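Local atomic coordinates of ATP12 ATPase (Paracoccus denitrificans, PDB entry 2R31), a protein that probably acts as an ATP12-type chaperone in the assembly of the F1-ATPase. Residues L101-A106 with V144-V149; E118-L123 with R200-F205; L166-D171 with R232-T237; V173-S178 with A225-S230; L179-A184 with G188-P193. All blocks are in the same frame, centred on the assembly; numbering follows the deposited sequence.

How the interactions relate
The five contacts sit mainly among the helices that follow residue 100, and two of them, interactions 3 and 4, join helices 163-174 and 214-236. Their centres are about 10 Å apart, and interaction 4 falls within the chain span of interaction 3. Interaction 5, the turn from helix 179-186 to helix 192-199, lies between their halves in sequence, about 9 Å from interaction 4 between centres. Interactions 1 and 2, whose segments alternate along the chain, form a more peripheral pair, centres about 15 Å apart, linked by the Arg105 to Asp121 salt bridge. Interaction 2 touches interaction 5 through Leu123. Touching contacts (1 to 2, 2 to 5, 5 to 4, 4 to 3) thus make one continuous, mostly helical packing from the outer pair to the centre.

Interaction 1: L101-A106 with V144-V149; sequences LLSYRA and VPQDPV
A sparse, largely water-bridged polar contact joins Ser103 and Tyr104, where short strand 104-105 begins, to Val144 and Gln146 in the loop leading into helix 148-159. Two waters on the phenol provide the evidence. Water 1 lies at the edge of the Tyr104 ring, in its plane and 2.8 Å from Tyr104 OH, and accepts from Val144 N at 3.1 Å. Water 2 is 2.6 Å from Tyr104 OH and accepts from Gln146 NE2 at 3.0 Å. Strand 104-105 pairs with strand 138-139 in a two-stranded parallel sheet, and Arg136, just ahead of that partner strand, ties both sides together: its O is hydrogen-bonded to Ser103 OG, its N to Gln146 OE1. The Gln146 chain bends at chi2 (-57°), which brings Gln146 NE2 to 3.6 Å from Ser103 OG, a packing distance. Farther along the loop, Asp147 N-caps helix 148-159, with OD1 accepting from Val149 N at 3.0 Å from above the carboxylate plane.

Interaction 2: E118-L123 with R200-F205; sequences EGWDPL and RIDEEF
Gly119 and Ile201 mark the nearest backbone approach, CA to CA 8.0 Å, between two helical segments that run almost antiparallel (171°) with axes 12.8 Å apart. At that spacing the side chains must do the touching, and two of them do most of it. The Trp120 and Ile201 side chains pass alongside each other, pointing opposite ways, and Ile201 CD1 comes obliquely to the indole, 3.5 Å from Trp120 NE1 and 3.9 Å from Trp120 CD1. Chi2 of Ile201 is extended (173°), which carries CD1 outward to this position and also to 4.1 Å from Gly119 CA. The bare CA of Gly119 suits the approach, because a beta carbon built there would clash with Ile201 CD1. The indole N-H is not spent on this apolar neighbour: Trp120 NE1 is hydrogen-bonded to Leu198 O, just ahead of the second segment, which helps to fix how the ring is turned. Asp202 reaches the far end of the indole, with OD1 4.2 Å from Trp120 CH2, while that oxygen is hydrogen-bonded to Gln116 NE2 one turn back along helix 110-130. Around the contact, Leu102 and Arg105, the latter on strand 104-105, also pack on Trp120; Ile201 touches Ala115 and Phe205 touches Leu112 on helix 110-130, while Arg200 turns toward helix 214-236.

Interaction 3: L166-D171 with R232-T237; sequences LTALHD and RFWHLT
Ala168 packs against Phe233 and Trp234 where segments 166-171 and 232-236 of helices 163-174 and 214-236 run roughly antiparallel, 159° between directions and 8.4 Å between axes. Its methyl lies against the opposing backbone, CB being 3.6 Å from Trp234 N and 3.8 Å from Trp234 CB. Both aromatic side chains place CG opposite their backbone N (chi1 -165° for Phe233, 172° for Trp234), and each ring presents its edge to Ala168 CB, close to the ring plane. The Phe233 ring reaches 4.0 Å from this methyl through CD2. Thr167 meets the Phe233 ring at a slant, CG2 standing 4.1 Å from Phe233 CE2, while Thr167 OG1 is hydrogen-bonded to Pro163 O. Thr237 CG2 covers one face of the phenyl, centred 4.2 Å above it. Replacing Phe233 with alanine would probably leave Thr167 CG2 and Thr237 CG2 without the ring they pack on and open a gap beside Ala168. A small residue at the closest point of two antiparallel helices, bordered by larger rings, is characteristic of close helix-helix packing in a helical core.

Interaction 4: V173-S178 with A225-S230; sequences VTLPGS and AAMRDS
Apolar packing accounts for every contact between Leu175 and Pro176, near the C-terminal end of helix 163-174, and Ala226 and Met227 on helix 214-236. Leu175 extends its CD1 branch across the gap, 3.9 Å from Ala226 CB and 4.5 Å from Met227 CG. Its chi2 is extended (179°), which carries that methyl forward over the helix surface. Met227 meets Pro176 end-on: the thioether chain bends at chi3 (68°), and its terminal CE stops 4.2 Å from Pro176 CG. Met227 also touches Ala195 and His196 of helix 192-199, so its long side chain fills the angle between three parts of the chain.

Polar bonds shape the turn rather than bridge the contact. Ser178 N reaches back to Val173 O at 3.0 Å, and Gly177 takes the positive phi (77°) that glycine tolerates readily. Ser178 then N-caps helix 179-186, its OG being hydrogen-bonded to Leu181 N and also to Asp100 OD1. Without a directional bond across it, the pairing is apolar and depends on shape fit, with Pro176 and Met227 the buried part and Leu175 and Ala226 nearer the surface.

Interaction 5: L179-A184 with G188-P193; sequences LILGLA and GRIDAP
Ala184 O takes two backbone N-H groups from the turn that follows helix 179-186, those of Arg189 and Ile190. Arg189 N donates at 2.8 Å to Ala184 O, in the carbonyl plane though with a bent N-H angle (133°). Ile190 N is 3.2 Å from Ala184 O and is straighter (167°), but it comes from above the carbonyl plane. The two donors therefore use different approaches to one oxygen. At the other end of the helix, Asp100 OD2 accepts from Ile180 N, so that first-turn amide is provided for. Next along the chain, Asp191 N-caps helix 192-199 through its side chain, and its OD1 is also hydrogen-bonded to Thr194 OG1, while Ala192 N donates to Glu231 OE2 of helix 214-236.

Apolar contacts seal the turn. Ile190 holds CG1 in the crowded position between backbone N and carbonyl carbon (chi1 63°), which lays it over the helix end: CG1 is 3.7 Å from Ala184 CB, and CD1 is 4.0 Å from Leu181 CD2. An alanine in place of Ile190 is likely to leave Ala184 CB and Leu181 CD2 without their apolar cover, opening a gap behind the turn. Gly188, with positive phi and the 6→1 bond from Arg189 N to Ala184 O, completes a Schellman motif that ends helix 179-186 and turns the chain toward helix 192-199.

Interaction 1: L101-A106 with V144-V149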
# COMPACT_ATOMS: atom_id res chain seq x y z
N LEU A 101 -6.70 -12.95 -3.15
CA LEU A 101 -5.68 -13.98 -3.33
C LEU A 101 -5.88 -15.16 -2.37
O LEU A 101 -5.70 -16.32 -2.74
CB LEU A 101 -4.31 -13.34 -3.08
CG LEU A 101 -3.10 -14.22 -3.34
CD1 LEU A 101 -2.83 -14.33 -4.85
CD2 LEU A 101 -1.86 -13.66 -2.63
N LEU A 102 -6.19 -14.85 -1.11
CA LEU A 102 -6.20 -15.88 -0.07
C LEU A 102 -7.39 -16.83 -0.22
O LEU A 102 -7.39 -17.91 0.42
CB LEU A 102 -6.20 -15.29 1.31
CG LEU A 102 -5.16 -14.24 1.65
CD1 LEU A 102 -5.13 -14.05 3.17
CD2 LEU A 102 -3.75 -14.59 1.16
N SER A 103 -8.40 -16.45 -0.99
CA SER A 103 -9.59 -17.30 -1.23
C SER A 103 -9.39 -18.27 -2.38
O SER A 103 -10.10 -19.28 -2.43
CB SER A 103 -10.82 -16.45 -1.60
OG SER A 103 -11.32 -15.73 -0.51
N TYR A 104 -8.49 -18.02 -3.30
CA TYR A 104 -8.42 -18.75 -4.58
C TYR A 104 -7.26 -19.72 -4.54
O TYR A 104 -6.13 -19.42 -4.99
CB TYR A 104 -8.40 -17.74 -5.79
CG TYR A 104 -9.83 -17.26 -5.86
CD1 TYR A 104 -10.78 -18.03 -6.53
CD2 TYR A 104 -10.26 -16.11 -5.26
CE1 TYR A 104 -12.11 -17.66 -6.61
CE2 TYR A 104 -11.57 -15.71 -5.31
CZ TYR A 104 -12.50 -16.48 -6.00
OH TYR A 104 -13.84 -16.08 -6.06
N ARG A 105 -7.48 -20.90 -3.98
CA ARG A 105 -6.42 -21.91 -3.75
C ARG A 105 -6.19 -22.70 -5.01
O ARG A 105 -7.08 -22.78 -5.89
CB ARG A 105 -6.85 -22.85 -2.59
CG ARG A 105 -7.28 -22.24 -1.28
CD ARG A 105 -6.21 -21.49 -0.58
NE ARG A 105 -6.54 -20.64 0.55
CZ ARG A 105 -6.53 -21.00 1.83
NH1 ARG A 105 -6.23 -22.24 2.15
NH2 ARG A 105 -6.83 -20.07 2.75
N ALA A 106 -5.01 -23.28 -5.15
CA ALA A 106 -4.81 -24.35 -6.13
C ALA A 106 -5.69 -25.56 -5.84
O ALA A 106 -6.12 -25.91 -4.73
CB ALA A 106 -3.35 -24.74 -6.10
N VAL A 144 -16.92 -19.94 -5.80
CA VAL A 144 -17.65 -19.78 -4.55
C VAL A 144 -17.88 -18.29 -4.34
O VAL A 144 -16.94 -17.49 -4.40
CB VAL A 144 -16.98 -20.45 -3.34
CG1 VAL A 144 -17.92 -20.26 -2.12
CG2 VAL A 144 -16.64 -21.91 -3.48
N PRO A 145 -19.10 -17.87 -4.09
CA PRO A 145 -19.36 -16.44 -3.80
C PRO A 145 -19.09 -16.18 -2.33
O PRO A 145 -19.22 -17.08 -1.50
CB PRO A 145 -20.83 -16.29 -4.15
CG PRO A 145 -21.40 -17.61 -3.74
CD PRO A 145 -20.31 -18.65 -4.06
N GLN A 146 -18.79 -14.94 -1.98
CA GLN A 146 -18.69 -14.55 -0.59
C GLN A 146 -20.07 -14.20 -0.02
O GLN A 146 -20.99 -13.79 -0.74
CB GLN A 146 -17.74 -13.37 -0.45
CG GLN A 146 -16.33 -13.70 -0.93
CD GLN A 146 -15.69 -14.88 -0.24
OE1 GLN A 146 -15.90 -15.12 0.98
NE2 GLN A 146 -14.90 -15.67 -0.95
N ASP A 147 -20.20 -14.35 1.28
CA ASP A 147 -21.41 -13.93 1.99
C ASP A 147 -21.59 -12.43 1.79
O ASP A 147 -20.66 -11.67 2.07
CB ASP A 147 -21.25 -14.26 3.48
CG ASP A 147 -22.41 -13.91 4.36
OD1 ASP A 147 -23.33 -13.19 3.99
OD2 ASP A 147 -22.37 -14.39 5.50
N PRO A 148 -22.76 -11.94 1.34
CA PRO A 148 -22.97 -10.49 1.21
C PRO A 148 -22.69 -9.70 2.45
O PRO A 148 -22.27 -8.54 2.40
CB PRO A 148 -24.48 -10.45 0.85
CG PRO A 148 -24.85 -11.75 0.26
CD PRO A 148 -23.94 -12.75 0.90
N VAL A 149 -22.94 -10.28 3.64
CA VAL A 149 -22.66 -9.59 4.88
C VAL A 149 -21.15 -9.42 5.11
O VAL A 149 -20.71 -8.40 5.61
CB VAL A 149 -23.31 -10.33 6.05
CG1 VAL A 149 -22.86 -9.83 7.40
CG2 VAL A 149 -24.85 -10.17 5.93
O HOH W 1 -15.67 -17.71 -7.48
O HOH W 2 -14.33 -14.92 -3.83

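Interaction 2: E118-L123 with R200-F205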
# COMPACT_ATOMS: atom_id res chain seq x y z
N GLU A 118 -1.14 -23.58 4.99
CA GLU A 118 -0.27 -23.24 6.13
C GLU A 118 -0.07 -21.75 6.26
O GLU A 118 -0.08 -21.20 7.37
CB GLU A 118 1.09 -23.93 5.98
CG GLU A 118 2.07 -23.64 7.10
CD GLU A 118 3.48 -24.11 6.89
OE1 GLU A 118 3.96 -24.30 5.75
OE2 GLU A 118 4.16 -24.27 7.91
N GLY A 119 0.16 -21.11 5.12
CA GLY A 119 0.43 -19.67 5.17
C GLY A 119 -0.80 -18.81 5.31
O GLY A 119 -0.81 -17.78 5.97
N TRP A 120 -1.87 -19.19 4.61
CA TRP A 120 -3.03 -18.33 4.45
C TRP A 120 -4.18 -18.58 5.40
O TRP A 120 -4.92 -17.64 5.75
CB TRP A 120 -3.56 -18.42 3.01
CG TRP A 120 -2.58 -17.93 1.97
CD1 TRP A 120 -1.45 -17.17 2.18
CD2 TRP A 120 -2.67 -18.13 0.56
NE1 TRP A 120 -0.85 -16.91 0.99
CE2 TRP A 120 -1.55 -17.48 -0.01
CE3 TRP A 120 -3.56 -18.78 -0.27
CZ2 TRP A 120 -1.31 -17.49 -1.39
CZ3 TRP A 120 -3.32 -18.78 -1.63
CH2 TRP A 120 -2.21 -18.15 -2.20
N ASP A 121 -4.36 -19.81 5.87
CA ASP A 121 -5.47 -20.07 6.80
C ASP A 121 -5.35 -19.21 8.06
O ASP A 121 -6.39 -18.74 8.54
CB ASP A 121 -5.57 -21.55 7.14
CG ASP A 121 -6.10 -22.44 6.05
OD1 ASP A 121 -6.54 -21.94 5.00
OD2 ASP A 121 -6.04 -23.69 6.22
N PRO A 122 -4.17 -18.95 8.63
CA PRO A 122 -4.13 -18.06 9.81
C PRO A 122 -4.64 -16.68 9.51
O PRO A 122 -5.19 -16.01 10.40
CB PRO A 122 -2.66 -18.07 10.20
CG PRO A 122 -2.16 -19.41 9.73
CD PRO A 122 -2.85 -19.60 8.42
N LEU A 123 -4.44 -16.16 8.30
CA LEU A 123 -4.89 -14.85 7.93
C LEU A 123 -6.39 -14.79 7.68
O LEU A 123 -7.05 -13.82 8.06
CB LEU A 123 -4.07 -14.29 6.73
CG LEU A 123 -2.80 -13.63 7.40
CD1 LEU A 123 -1.78 -14.58 7.78
CD2 LEU A 123 -3.00 -12.20 7.34
N ARG A 200 3.47 -14.66 -2.31
CA ARG A 200 4.32 -15.35 -3.29
C ARG A 200 4.33 -16.86 -3.15
O ARG A 200 5.17 -17.50 -3.80
CB ARG A 200 5.75 -14.83 -3.23
CG ARG A 200 5.94 -13.42 -3.58
CD ARG A 200 7.41 -13.15 -3.72
NE ARG A 200 7.96 -13.79 -4.87
CZ ARG A 200 9.02 -14.23 -5.42
NH1 ARG A 200 10.17 -14.21 -4.73
NH2 ARG A 200 9.18 -14.79 -6.63
N ILE A 201 3.46 -17.46 -2.36
CA ILE A 201 3.58 -18.91 -2.14
C ILE A 201 3.56 -19.68 -3.43
O ILE A 201 4.37 -20.62 -3.58
CB ILE A 201 2.50 -19.39 -1.11
CG1 ILE A 201 2.88 -18.93 0.29
CG2 ILE A 201 2.28 -20.88 -1.19
CD1 ILE A 201 1.83 -19.18 1.37
N ASP A 202 2.70 -19.39 -4.41
CA ASP A 202 2.66 -20.14 -5.67
C ASP A 202 3.95 -20.00 -6.49
O ASP A 202 4.51 -20.99 -6.98
CB ASP A 202 1.51 -19.75 -6.58
CG ASP A 202 0.16 -20.08 -6.03
OD1 ASP A 202 0.14 -20.47 -4.86
OD2 ASP A 202 -0.84 -19.92 -6.78
N GLU A 203 4.38 -18.74 -6.63
CA GLU A 203 5.61 -18.54 -7.42
C GLU A 203 6.81 -19.18 -6.74
O GLU A 203 7.66 -19.72 -7.43
CB GLU A 203 5.80 -17.05 -7.67
CG GLU A 203 7.14 -16.55 -8.11
CD GLU A 203 7.10 -15.03 -8.19
OE1 GLU A 203 6.72 -14.23 -7.30
OE2 GLU A 203 7.48 -14.63 -9.31
N GLU A 204 6.89 -19.13 -5.42
CA GLU A 204 8.05 -19.76 -4.81
C GLU A 204 7.95 -21.27 -4.88
O GLU A 204 8.98 -21.94 -5.07
CB GLU A 204 8.25 -19.26 -3.39
CG GLU A 204 8.48 -17.74 -3.51
CD GLU A 204 9.32 -17.28 -2.36
OE1 GLU A 204 10.52 -17.40 -2.58
OE2 GLU A 204 8.72 -16.82 -1.38
N PHE A 205 6.76 -21.86 -4.79
CA PHE A 205 6.62 -23.30 -5.01
C PHE A 205 7.13 -23.68 -6.40
O PHE A 205 7.86 -24.65 -6.61
CB PHE A 205 5.15 -23.65 -4.82
CG PHE A 205 4.90 -25.13 -4.96
CD1 PHE A 205 4.95 -25.99 -3.85
CD2 PHE A 205 4.61 -25.67 -6.21
CE1 PHE A 205 4.72 -27.32 -4.01
CE2 PHE A 205 4.38 -27.03 -6.37
CZ PHE A 205 4.44 -27.84 -5.25

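Interaction 3: L166-D171 with R232-T237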
# COMPACT_ATOMS: atom_id res chain seq x y z
N LEU A 166 -6.09 5.48 3.56
CA LEU A 166 -6.57 4.76 2.39
C LEU A 166 -5.52 4.72 1.29
O LEU A 166 -5.34 3.73 0.59
CB LEU A 166 -7.87 5.43 1.89
CG LEU A 166 -8.61 4.67 0.79
CD1 LEU A 166 -9.15 3.34 1.28
CD2 LEU A 166 -9.75 5.51 0.21
N THR A 167 -4.80 5.85 1.14
CA THR A 167 -3.71 5.94 0.17
C THR A 167 -2.65 4.89 0.48
O THR A 167 -2.19 4.19 -0.42
CB THR A 167 -3.11 7.35 0.16
OG1 THR A 167 -4.13 8.29 -0.20
CG2 THR A 167 -1.99 7.45 -0.87
N ALA A 168 -2.26 4.79 1.74
CA ALA A 168 -1.27 3.80 2.16
C ALA A 168 -1.77 2.36 1.90
O ALA A 168 -1.04 1.49 1.44
CB ALA A 168 -0.94 3.94 3.63
N LEU A 169 -3.05 2.10 2.23
CA LEU A 169 -3.61 0.76 2.03
C LEU A 169 -3.53 0.34 0.58
O LEU A 169 -3.35 -0.85 0.27
CB LEU A 169 -5.06 0.72 2.53
CG LEU A 169 -5.76 -0.61 2.35
CD1 LEU A 169 -5.10 -1.71 3.18
CD2 LEU A 169 -7.24 -0.53 2.67
N HIS A 170 -3.74 1.28 -0.34
CA HIS A 170 -3.93 0.95 -1.75
C HIS A 170 -2.96 -0.10 -2.26
O HIS A 170 -3.42 -1.17 -2.73
CB HIS A 170 -3.88 2.26 -2.57
CG HIS A 170 -4.19 2.07 -4.01
ND1 HIS A 170 -3.27 1.55 -4.89
CD2 HIS A 170 -5.28 2.28 -4.73
CE1 HIS A 170 -3.88 1.50 -6.11
NE2 HIS A 170 -5.11 1.95 -6.06
N ASP A 171 -1.68 0.18 -2.27
CA ASP A 171 -0.72 -0.77 -2.88
C ASP A 171 -0.54 -2.03 -2.05
O ASP A 171 -0.17 -3.09 -2.56
CB ASP A 171 0.62 -0.11 -3.13
CG ASP A 171 0.63 0.91 -4.23
OD1 ASP A 171 -0.41 1.13 -4.89
OD2 ASP A 171 1.73 1.47 -4.42
N ARG A 232 5.29 2.33 5.48
CA ARG A 232 5.89 3.52 6.14
C ARG A 232 4.92 4.69 6.12
O ARG A 232 4.77 5.41 7.10
CB ARG A 232 7.20 3.84 5.41
CG ARG A 232 7.93 5.05 5.94
CD ARG A 232 8.33 4.93 7.40
NE ARG A 232 9.31 5.96 7.72
CZ ARG A 232 9.63 6.32 8.95
NH1 ARG A 232 9.06 5.72 9.99
NH2 ARG A 232 10.54 7.28 9.13
N PHE A 233 4.26 4.93 4.97
CA PHE A 233 3.30 6.01 4.86
C PHE A 233 2.14 5.79 5.81
O PHE A 233 1.66 6.76 6.44
CB PHE A 233 2.84 6.10 3.39
CG PHE A 233 2.13 7.37 3.03
CD1 PHE A 233 2.82 8.55 2.93
CD2 PHE A 233 0.77 7.43 2.77
CE1 PHE A 233 2.24 9.74 2.54
CE2 PHE A 233 0.17 8.62 2.35
CZ PHE A 233 0.91 9.74 2.23
N TRP A 234 1.66 4.56 5.97
CA TRP A 234 0.62 4.23 6.94
C TRP A 234 1.06 4.69 8.34
O TRP A 234 0.35 5.42 9.04
CB TRP A 234 0.31 2.70 6.95
CG TRP A 234 -0.60 2.41 8.10
CD1 TRP A 234 -0.24 1.96 9.33
CD2 TRP A 234 -2.01 2.61 8.15
NE1 TRP A 234 -1.34 1.88 10.14
CE2 TRP A 234 -2.43 2.26 9.46
CE3 TRP A 234 -2.99 3.03 7.25
CZ2 TRP A 234 -3.76 2.34 9.86
CZ3 TRP A 234 -4.29 3.11 7.63
CH2 TRP A 234 -4.69 2.77 8.93
N HIS A 235 2.22 4.23 8.79
CA HIS A 235 2.64 4.52 10.15
C HIS A 235 2.82 6.01 10.37
O HIS A 235 2.45 6.56 11.43
CB HIS A 235 3.89 3.75 10.52
CG HIS A 235 3.68 2.29 10.67
ND1 HIS A 235 2.79 1.76 11.56
CD2 HIS A 235 4.23 1.28 9.97
CE1 HIS A 235 2.83 0.42 11.41
NE2 HIS A 235 3.72 0.10 10.47
N LEU A 236 3.43 6.71 9.41
CA LEU A 236 3.69 8.12 9.58
C LEU A 236 2.44 8.97 9.62
O LEU A 236 2.49 10.10 10.09
CB LEU A 236 4.62 8.64 8.48
CG LEU A 236 6.08 8.20 8.59
CD1 LEU A 236 6.81 8.58 7.33
CD2 LEU A 236 6.77 8.81 9.79
N THR A 237 1.33 8.48 9.07
CA THR A 237 0.08 9.23 8.99
C THR A 237 -0.87 8.94 10.15
O THR A 237 -1.96 9.50 10.18
CB THR A 237 -0.59 9.07 7.63
OG1 THR A 237 -0.89 7.69 7.39
CG2 THR A 237 0.28 9.68 6.52

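Interaction 4: V173-S178 with A225-S230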
# COMPACT_ATOMS: atom_id res chain seq x y z
N VAL A 173 -2.90 -3.66 -0.91
CA VAL A 173 -3.95 -4.50 -1.44
C VAL A 173 -3.67 -4.89 -2.88
O VAL A 173 -3.70 -6.05 -3.26
CB VAL A 173 -5.34 -3.82 -1.33
CG1 VAL A 173 -6.42 -4.61 -2.04
CG2 VAL A 173 -5.67 -3.60 0.14
N THR A 174 -3.43 -3.88 -3.75
CA THR A 174 -3.41 -4.15 -5.18
C THR A 174 -2.19 -4.89 -5.63
O THR A 174 -2.27 -5.71 -6.59
CB THR A 174 -3.60 -2.85 -6.01
OG1 THR A 174 -2.50 -1.99 -5.71
CG2 THR A 174 -4.89 -2.14 -5.68
N LEU A 175 -1.03 -4.67 -5.03
CA LEU A 175 0.16 -5.34 -5.54
C LEU A 175 0.10 -6.83 -5.22
O LEU A 175 0.26 -7.66 -6.14
CB LEU A 175 1.42 -4.58 -5.12
CG LEU A 175 1.44 -3.07 -5.45
CD1 LEU A 175 2.73 -2.44 -4.95
CD2 LEU A 175 1.20 -2.76 -6.92
N PRO A 176 -0.19 -7.31 -3.98
CA PRO A 176 -0.37 -8.73 -3.79
C PRO A 176 -1.70 -9.27 -4.26
O PRO A 176 -1.89 -10.48 -4.42
CB PRO A 176 -0.20 -8.87 -2.28
CG PRO A 176 -0.70 -7.58 -1.68
CD PRO A 176 -0.18 -6.55 -2.71
N GLY A 177 -2.68 -8.38 -4.46
CA GLY A 177 -4.02 -8.80 -4.85
C GLY A 177 -4.87 -9.35 -3.73
O GLY A 177 -5.68 -10.27 -3.96
N SER A 178 -4.75 -8.80 -2.54
CA SER A 178 -5.44 -9.30 -1.37
C SER A 178 -5.84 -8.15 -0.46
O SER A 178 -4.99 -7.44 0.08
CB SER A 178 -4.55 -10.26 -0.58
OG SER A 178 -5.17 -10.68 0.61
N ALA A 225 9.82 -3.46 -1.92
CA ALA A 225 10.19 -2.11 -1.51
C ALA A 225 8.99 -1.19 -1.62
O ALA A 225 8.80 -0.31 -0.76
CB ALA A 225 11.36 -1.60 -2.37
N ALA A 226 8.16 -1.37 -2.65
CA ALA A 226 6.95 -0.58 -2.78
C ALA A 226 6.01 -0.81 -1.60
O ALA A 226 5.39 0.13 -1.07
CB ALA A 226 6.23 -0.90 -4.09
N MET A 227 5.87 -2.05 -1.18
CA MET A 227 4.99 -2.37 -0.04
C MET A 227 5.58 -1.78 1.24
O MET A 227 4.83 -1.27 2.09
CB MET A 227 4.75 -3.87 0.05
CG MET A 227 3.93 -4.42 -1.10
SD MET A 227 3.79 -6.21 -1.13
CE MET A 227 2.79 -6.54 0.33
N ARG A 228 6.91 -1.81 1.42
CA ARG A 228 7.54 -1.16 2.56
C ARG A 228 7.26 0.34 2.56
O ARG A 228 7.05 0.96 3.60
CB ARG A 228 9.06 -1.40 2.61
CG ARG A 228 9.50 -2.84 2.95
CD ARG A 228 11.03 -2.88 3.06
NE ARG A 228 11.62 -4.20 3.00
CZ ARG A 228 11.78 -4.98 4.06
NH1 ARG A 228 11.30 -4.44 5.19
NH2 ARG A 228 12.32 -6.21 4.06
N ASP A 229 7.27 0.96 1.38
CA ASP A 229 6.98 2.40 1.28
C ASP A 229 5.54 2.69 1.69
O ASP A 229 5.29 3.66 2.39
CB ASP A 229 7.28 2.89 -0.12
CG ASP A 229 8.76 3.11 -0.44
OD1 ASP A 229 9.57 3.29 0.50
OD2 ASP A 229 9.09 3.12 -1.66
N SER A 230 4.59 1.85 1.27
CA SER A 230 3.21 2.06 1.69
C SER A 230 3.01 1.87 3.17
O SER A 230 2.28 2.64 3.83
CB SER A 230 2.28 1.13 0.88
OG SER A 230 2.21 1.45 -0.47

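Interaction 5: L179-A184 with G188-P193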
# COMPACT_ATOMS: atom_id res chain seq x y z
N LEU A 179 -7.17 -8.01 -0.23
CA LEU A 179 -7.60 -7.09 0.82
C LEU A 179 -7.18 -7.59 2.18
O LEU A 179 -6.81 -6.76 3.03
CB LEU A 179 -9.14 -6.91 0.74
CG LEU A 179 -9.69 -5.96 1.79
CD1 LEU A 179 -9.12 -4.58 1.69
CD2 LEU A 179 -11.22 -5.91 1.67
N ILE A 180 -7.27 -8.90 2.44
CA ILE A 180 -6.91 -9.39 3.76
C ILE A 180 -5.45 -9.10 4.08
O ILE A 180 -5.14 -8.66 5.21
CB ILE A 180 -7.25 -10.87 3.91
CG1 ILE A 180 -8.75 -11.13 3.69
CG2 ILE A 180 -6.79 -11.40 5.27
CD1 ILE A 180 -9.71 -10.18 4.45
N LEU A 181 -4.53 -9.34 3.14
CA LEU A 181 -3.14 -9.02 3.44
C LEU A 181 -2.92 -7.55 3.65
O LEU A 181 -2.13 -7.13 4.53
CB LEU A 181 -2.20 -9.53 2.34
CG LEU A 181 -2.10 -11.05 2.17
CD1 LEU A 181 -1.15 -11.37 1.02
CD2 LEU A 181 -1.65 -11.74 3.44
N GLY A 182 -3.60 -6.68 2.89
CA GLY A 182 -3.44 -5.26 3.11
C GLY A 182 -3.96 -4.81 4.47
O GLY A 182 -3.30 -4.04 5.18
N LEU A 183 -5.17 -5.28 4.82
CA LEU A 183 -5.72 -4.95 6.13
C LEU A 183 -4.85 -5.51 7.25
O LEU A 183 -4.68 -4.86 8.29
CB LEU A 183 -7.16 -5.44 6.28
CG LEU A 183 -8.18 -4.73 5.38
CD1 LEU A 183 -9.53 -5.39 5.51
CD2 LEU A 183 -8.27 -3.26 5.67
N ALA A 184 -4.29 -6.71 7.07
CA ALA A 184 -3.45 -7.28 8.12
C ALA A 184 -2.22 -6.45 8.35
O ALA A 184 -1.74 -6.37 9.51
CB ALA A 184 -3.09 -8.72 7.75
N GLY A 188 -1.81 -4.29 11.93
CA GLY A 188 -0.75 -4.77 12.79
C GLY A 188 -0.66 -6.25 13.02
O GLY A 188 0.12 -6.65 13.87
N ARG A 189 -1.36 -7.03 12.23
CA ARG A 189 -1.29 -8.49 12.33
C ARG A 189 -0.03 -9.07 11.69
O ARG A 189 0.50 -10.08 12.19
CB ARG A 189 -2.57 -9.09 11.78
CG ARG A 189 -2.59 -10.62 11.68
CD ARG A 189 -2.40 -11.34 12.98
NE ARG A 189 -2.44 -12.77 12.84
CZ ARG A 189 -1.45 -13.53 12.35
NH1 ARG A 189 -0.33 -12.93 12.01
NH2 ARG A 189 -1.62 -14.86 12.24
N ILE A 190 0.42 -8.48 10.59
CA ILE A 190 1.66 -8.85 9.92
C ILE A 190 2.34 -7.56 9.46
O ILE A 190 1.67 -6.52 9.38
CB ILE A 190 1.47 -9.82 8.74
CG1 ILE A 190 0.61 -9.15 7.62
CG2 ILE A 190 0.93 -11.14 9.19
CD1 ILE A 190 0.28 -10.03 6.44
N ASP A 191 3.62 -7.64 9.12
CA ASP A 191 4.31 -6.52 8.48
C ASP A 191 4.33 -6.75 6.95
O ASP A 191 3.93 -7.78 6.42
CB ASP A 191 5.69 -6.34 9.09
CG ASP A 191 6.64 -7.47 8.88
OD1 ASP A 191 6.36 -8.40 8.12
OD2 ASP A 191 7.74 -7.40 9.52
N ALA A 192 4.80 -5.71 6.26
CA ALA A 192 4.79 -5.77 4.79
C ALA A 192 5.71 -6.86 4.27
O ALA A 192 5.32 -7.53 3.30
CB ALA A 192 5.14 -4.40 4.21
N PRO A 193 6.91 -7.11 4.80
CA PRO A 193 7.72 -8.23 4.29
C PRO A 193 7.02 -9.57 4.41
O PRO A 193 7.11 -10.45 3.54
CB PRO A 193 9.01 -8.12 5.10
CG PRO A 193 9.09 -6.69 5.51
CD PRO A 193 7.68 -6.25 5.72